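Local coordinates for protein purine nucleoside phosphorylase YlmD (Geobacillus stearothermophilus, PDB 6T1B) that cleaves adenosine, inosine and S-methyl-5'-thioadenosine by phosphorolysis, releasing the free purine base, and also deaminates adenosine, at residues D218-N223 against I237-R242; G109-E114 against V158-T163. All coordinates share one frame; numbering follows the deposited sequence.

In the fold
Contact 2 comes first along the chain. It opens at 109-114, on strand 109-112, and closes 44 residues later at 158-163, on helix 153-163. Contact 1 opens only afterwards, at 218-223, the start of helix 219-229, and closes at 237-242 after a connection of only 13 residues, which holds the rest of helix 219-229. The two are therefore in series and neither nest nor cross. Both reach the same mixed six-strand sheet. Contact 2 sets helix 153-163 against strand 109-112, next to one outermost strand. Contact 1 sets helix 219-229 against strand 237-239, the outermost strand at the other end. Their centres lie about 20 Å apart, and their nearest atoms about 8 Å.

Contact 1: D218-N223 against I237-R242; sequences DLKEAN and IYVSER
K220 puts CG opposite its carbonyl carbon (chi1 -68°) and stays extended beyond it, which carries NZ past V239 to the backbone of S240 and R242. V239 turns CG1 anti to its backbone N (chi1 -178°), and this methyl lies against the aliphatic part of the lysine, 4.0 Å from K220 CD. The ammonium then donates twice: K220 NZ lies 2.8 Å from S240 O and 2.8 Å from R242 O. It sits above the plane of each carbonyl, not on a lone pair. Two bonds thus grip the buried lysine end and tie it to the turn after the strand. That turn is an ST turn, with R242 N donating to S240 OG at 3.2 Å; S240 OG also bonds D4. E241 OE2 is 5.7 Å from K220 NZ, too far for contact, though its charge may still be felt. On the helix side, D218 is the N-cap: E221 N donates to D218 OD2 from above the carboxylate plane. The K220 side chain also touches I176 of strand 173-176. The whole is a helix start packed on an edge strand, the K220 side chain about 8 Å from the zinc ion, probably structural, that C183, C184, C243 and C246 bind.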
# COMPACT_ATOMS: atom_id res chain seq x y z
N ASP A 218 2.14 3.95 -15.53
CA ASP A 218 2.75 2.95 -14.65
C ASP A 218 3.04 3.64 -13.31
O ASP A 218 4.12 4.22 -13.12
CB ASP A 218 4.02 2.40 -15.27
CG ASP A 218 4.61 1.25 -14.48
OD1 ASP A 218 5.49 0.55 -15.04
OD2 ASP A 218 4.20 1.04 -13.32
N LEU A 219 2.06 3.62 -12.40
CA LEU A 219 2.25 4.26 -11.10
C LEU A 219 3.33 3.57 -10.28
O LEU A 219 3.96 4.21 -9.43
CB LEU A 219 0.95 4.30 -10.31
CG LEU A 219 -0.05 5.39 -10.68
CD1 LEU A 219 -1.29 5.22 -9.81
CD2 LEU A 219 0.53 6.78 -10.55
N LYS A 220 3.55 2.27 -10.48
CA LYS A 220 4.62 1.61 -9.75
C LYS A 220 5.95 2.26 -10.11
O LYS A 220 6.74 2.62 -9.23
CB LYS A 220 4.67 0.12 -10.08
CG LYS A 220 3.50 -0.70 -9.60
CD LYS A 220 3.71 -2.15 -10.01
CE LYS A 220 2.50 -2.97 -9.74
NZ LYS A 220 2.61 -4.23 -10.52
N GLU A 221 6.20 2.44 -11.40
CA GLU A 221 7.46 3.03 -11.84
C GLU A 221 7.54 4.49 -11.45
O GLU A 221 8.62 4.99 -11.13
CB GLU A 221 7.63 2.84 -13.35
CG GLU A 221 8.86 3.51 -13.94
CD GLU A 221 10.19 2.83 -13.59
OE1 GLU A 221 10.22 1.91 -12.74
OE2 GLU A 221 11.20 3.23 -14.19
N ALA A 222 6.43 5.21 -11.49
CA ALA A 222 6.46 6.60 -11.06
C ALA A 222 6.94 6.70 -9.61
O ALA A 222 7.76 7.56 -9.27
CB ALA A 222 5.08 7.23 -11.19
N ASN A 223 6.45 5.82 -8.76
CA ASN A 223 6.85 5.83 -7.36
C ASN A 223 8.29 5.36 -7.19
O ASN A 223 9.05 5.94 -6.41
CB ASN A 223 5.86 5.02 -6.54
CG ASN A 223 4.66 5.84 -6.20
OD1 ASN A 223 4.73 6.69 -5.32
ND2 ASN A 223 3.58 5.67 -6.95
N ILE A 237 15.04 -1.42 -3.81
CA ILE A 237 13.65 -1.22 -4.23
C ILE A 237 13.21 -2.44 -5.02
O ILE A 237 13.77 -2.72 -6.10
CB ILE A 237 13.46 0.04 -5.08
CG1 ILE A 237 13.91 1.28 -4.31
CG2 ILE A 237 11.99 0.18 -5.50
CD1 ILE A 237 14.08 2.51 -5.21
N TYR A 238 12.22 -3.15 -4.49
CA TYR A 238 11.67 -4.36 -5.09
C TYR A 238 10.28 -4.04 -5.60
O TYR A 238 9.51 -3.40 -4.89
CB TYR A 238 11.55 -5.44 -4.02
CG TYR A 238 12.88 -5.86 -3.40
CD1 TYR A 238 13.50 -5.06 -2.45
CD2 TYR A 238 13.49 -7.05 -3.77
CE1 TYR A 238 14.72 -5.44 -1.88
CE2 TYR A 238 14.70 -7.43 -3.19
CZ TYR A 238 15.30 -6.62 -2.25
OH TYR A 238 16.50 -7.01 -1.69
N VAL A 239 9.97 -4.45 -6.83
CA VAL A 239 8.70 -4.07 -7.46
C VAL A 239 7.96 -5.34 -7.87
O VAL A 239 8.47 -6.14 -8.66
CB VAL A 239 8.93 -3.17 -8.68
CG1 VAL A 239 7.62 -2.74 -9.28
CG2 VAL A 239 9.76 -1.95 -8.30
N SER A 240 6.75 -5.52 -7.35
CA SER A 240 5.90 -6.60 -7.81
C SER A 240 5.45 -6.35 -9.25
O SER A 240 5.11 -5.22 -9.61
CB SER A 240 4.65 -6.68 -6.93
OG SER A 240 3.77 -7.71 -7.34
N GLU A 241 5.40 -7.41 -10.05
CA GLU A 241 4.87 -7.33 -11.40
C GLU A 241 3.36 -7.60 -11.46
O GLU A 241 2.78 -7.56 -12.55
CB GLU A 241 5.58 -8.31 -12.33
CG GLU A 241 7.10 -8.35 -12.24
CD GLU A 241 7.78 -7.27 -13.05
OE1 GLU A 241 8.99 -7.40 -13.31
OE2 GLU A 241 7.10 -6.28 -13.41
N ARG A 242 2.73 -7.90 -10.33
CA ARG A 242 1.33 -8.29 -10.35
C ARG A 242 0.45 -7.07 -10.59
O ARG A 242 0.60 -6.03 -9.93
CB ARG A 242 0.95 -8.93 -9.02
CG ARG A 242 1.67 -10.22 -8.73
CD ARG A 242 1.27 -10.70 -7.35
NE ARG A 242 1.91 -11.94 -6.96
CZ ARG A 242 1.44 -13.16 -7.21
NH1 ARG A 242 0.32 -13.31 -7.90
NH2 ARG A 242 2.11 -14.22 -6.79

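Contact 2: G109-E114 against V158-T163; sequences GLYTDE and VWLWQT
The aromatic contact comes first: W161 points the edge of its indole at the face of Y111. This is an edge-to-face, or T-shaped, pair. The Y111 ring and the five-membered ring of W161 have centroids 4.5 Å apart, with planes at 64°. W161 NE1 leads, 3.3 Å from Y111 CG and offset toward the rim of the phenol ring. Y111 CG lies between its backbone N and carbonyl carbon: chi1 69° swings the ring toward the helix, and chi2 94° turns its face to the indole nitrogen. The edge contact runs on to Y111 CB, which lies in the indole plane, 3.6 Å from W161 NE1.

The apolar contacts are looser. W161 CD1 approaches Y111 CD1 at 4.0 Å. L160 CD1 comes obliquely to the ring, 4.2 Å from Y111 CE2.

The polar end of the tyrosine is held by hydrogen bonding: Y111 OH pairs with E165, just beyond the helix. With an alanine here, the W161 edge would probably lose its aromatic face and E165 this hydroxyl partner.

The three touching residues are all buried. Y111 and L160 both pack on I85 of strand 85-87, while Y111 and W161 both touch L138 of strand 138-144. Helix 153-163 thus lies against the sheet, with Y111 projecting from strand 109-112 between those two neighbouring strands.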
# COMPACT_ATOMS: atom_id res chain seq x y z
N GLY A 109 -0.45 7.56 4.69
CA GLY A 109 0.63 6.67 5.04
C GLY A 109 0.87 6.72 6.53
O GLY A 109 0.53 7.70 7.21
N LEU A 110 1.49 5.66 7.03
CA LEU A 110 1.78 5.51 8.44
C LEU A 110 3.17 4.93 8.58
O LEU A 110 3.64 4.20 7.70
CB LEU A 110 0.82 4.53 9.13
CG LEU A 110 -0.65 4.91 9.10
CD1 LEU A 110 -1.50 3.77 9.63
CD2 LEU A 110 -0.89 6.19 9.85
N TYR A 111 3.83 5.22 9.70
CA TYR A 111 5.04 4.48 10.01
C TYR A 111 5.17 4.32 11.52
O TYR A 111 4.56 5.06 12.28
CB TYR A 111 6.31 5.11 9.44
CG TYR A 111 6.78 6.41 10.02
CD1 TYR A 111 7.73 6.44 11.04
CD2 TYR A 111 6.36 7.62 9.50
CE1 TYR A 111 8.21 7.63 11.54
CE2 TYR A 111 6.84 8.80 9.99
CZ TYR A 111 7.76 8.81 11.00
OH TYR A 111 8.23 10.02 11.47
N THR A 112 5.98 3.35 11.94
CA THR A 112 6.23 3.16 13.36
C THR A 112 7.61 2.54 13.56
O THR A 112 8.09 1.77 12.71
CB THR A 112 5.16 2.27 14.00
OG1 THR A 112 5.34 2.20 15.42
CG2 THR A 112 5.20 0.85 13.43
N ASP A 113 8.22 2.86 14.69
CA ASP A 113 9.45 2.20 15.09
C ASP A 113 9.24 1.24 16.26
O ASP A 113 10.20 0.74 16.83
CB ASP A 113 10.57 3.21 15.36
CG ASP A 113 10.31 4.10 16.55
OD1 ASP A 113 9.27 3.93 17.20
OD2 ASP A 113 11.15 4.98 16.84
N GLU A 114 7.99 0.92 16.57
CA GLU A 114 7.67 0.02 17.66
C GLU A 114 7.21 -1.33 17.13
O GLU A 114 6.60 -1.40 16.06
CB GLU A 114 6.57 0.61 18.56
CG GLU A 114 6.96 1.96 19.14
CD GLU A 114 5.99 2.52 20.15
OE1 GLU A 114 6.27 3.62 20.66
OE2 GLU A 114 4.96 1.87 20.45
N VAL A 158 10.37 9.06 2.95
CA VAL A 158 11.83 9.07 3.05
C VAL A 158 12.29 10.32 3.78
O VAL A 158 13.15 10.25 4.68
CB VAL A 158 12.46 8.97 1.65
CG1 VAL A 158 13.97 9.06 1.74
CG2 VAL A 158 12.06 7.68 1.01
N TRP A 159 11.74 11.48 3.41
CA TRP A 159 12.11 12.73 4.06
C TRP A 159 11.83 12.70 5.55
O TRP A 159 12.63 13.21 6.35
CB TRP A 159 11.36 13.89 3.40
CG TRP A 159 11.72 15.24 3.94
CD1 TRP A 159 12.80 15.99 3.59
CD2 TRP A 159 10.98 16.01 4.90
NE1 TRP A 159 12.79 17.18 4.28
CE2 TRP A 159 11.68 17.21 5.09
CE3 TRP A 159 9.80 15.79 5.62
CZ2 TRP A 159 11.25 18.20 5.97
CZ3 TRP A 159 9.37 16.78 6.50
CH2 TRP A 159 10.09 17.96 6.67
N LEU A 160 10.69 12.15 5.95
CA LEU A 160 10.37 12.08 7.38
C LEU A 160 11.34 11.16 8.10
O LEU A 160 11.80 11.48 9.20
CB LEU A 160 8.94 11.61 7.60
CG LEU A 160 7.84 12.59 7.18
CD1 LEU A 160 6.46 11.94 7.22
CD2 LEU A 160 7.86 13.81 8.07
N TRP A 161 11.68 10.02 7.50
CA TRP A 161 12.62 9.12 8.16
C TRP A 161 13.98 9.77 8.31
O TRP A 161 14.66 9.60 9.33
CB TRP A 161 12.70 7.79 7.42
CG TRP A 161 11.48 6.94 7.61
CD1 TRP A 161 10.25 7.33 8.03
CD2 TRP A 161 11.38 5.52 7.37
NE1 TRP A 161 9.39 6.26 8.07
CE2 TRP A 161 10.07 5.13 7.69
CE3 TRP A 161 12.29 4.54 6.96
CZ2 TRP A 161 9.64 3.82 7.57
CZ3 TRP A 161 11.85 3.25 6.85
CH2 TRP A 161 10.55 2.89 7.14
N GLN A 162 14.40 10.58 7.32
CA GLN A 162 15.70 11.23 7.39
C GLN A 162 15.68 12.35 8.40
O GLN A 162 16.57 12.44 9.26
CB GLN A 162 16.09 11.74 6.01
CG GLN A 162 17.52 12.26 5.97
CD GLN A 162 18.07 12.38 4.56
OE1 GLN A 162 17.33 12.22 3.58
NE2 GLN A 162 19.36 12.65 4.45
N THR A 163 14.67 13.22 8.33
CA THR A 163 14.71 14.46 9.11
C THR A 163 14.19 14.27 10.53
O THR A 163 14.67 14.94 11.45
CB THR A 163 13.91 15.56 8.42
OG1 THR A 163 12.51 15.26 8.41
CG2 THR A 163 14.39 15.75 7.00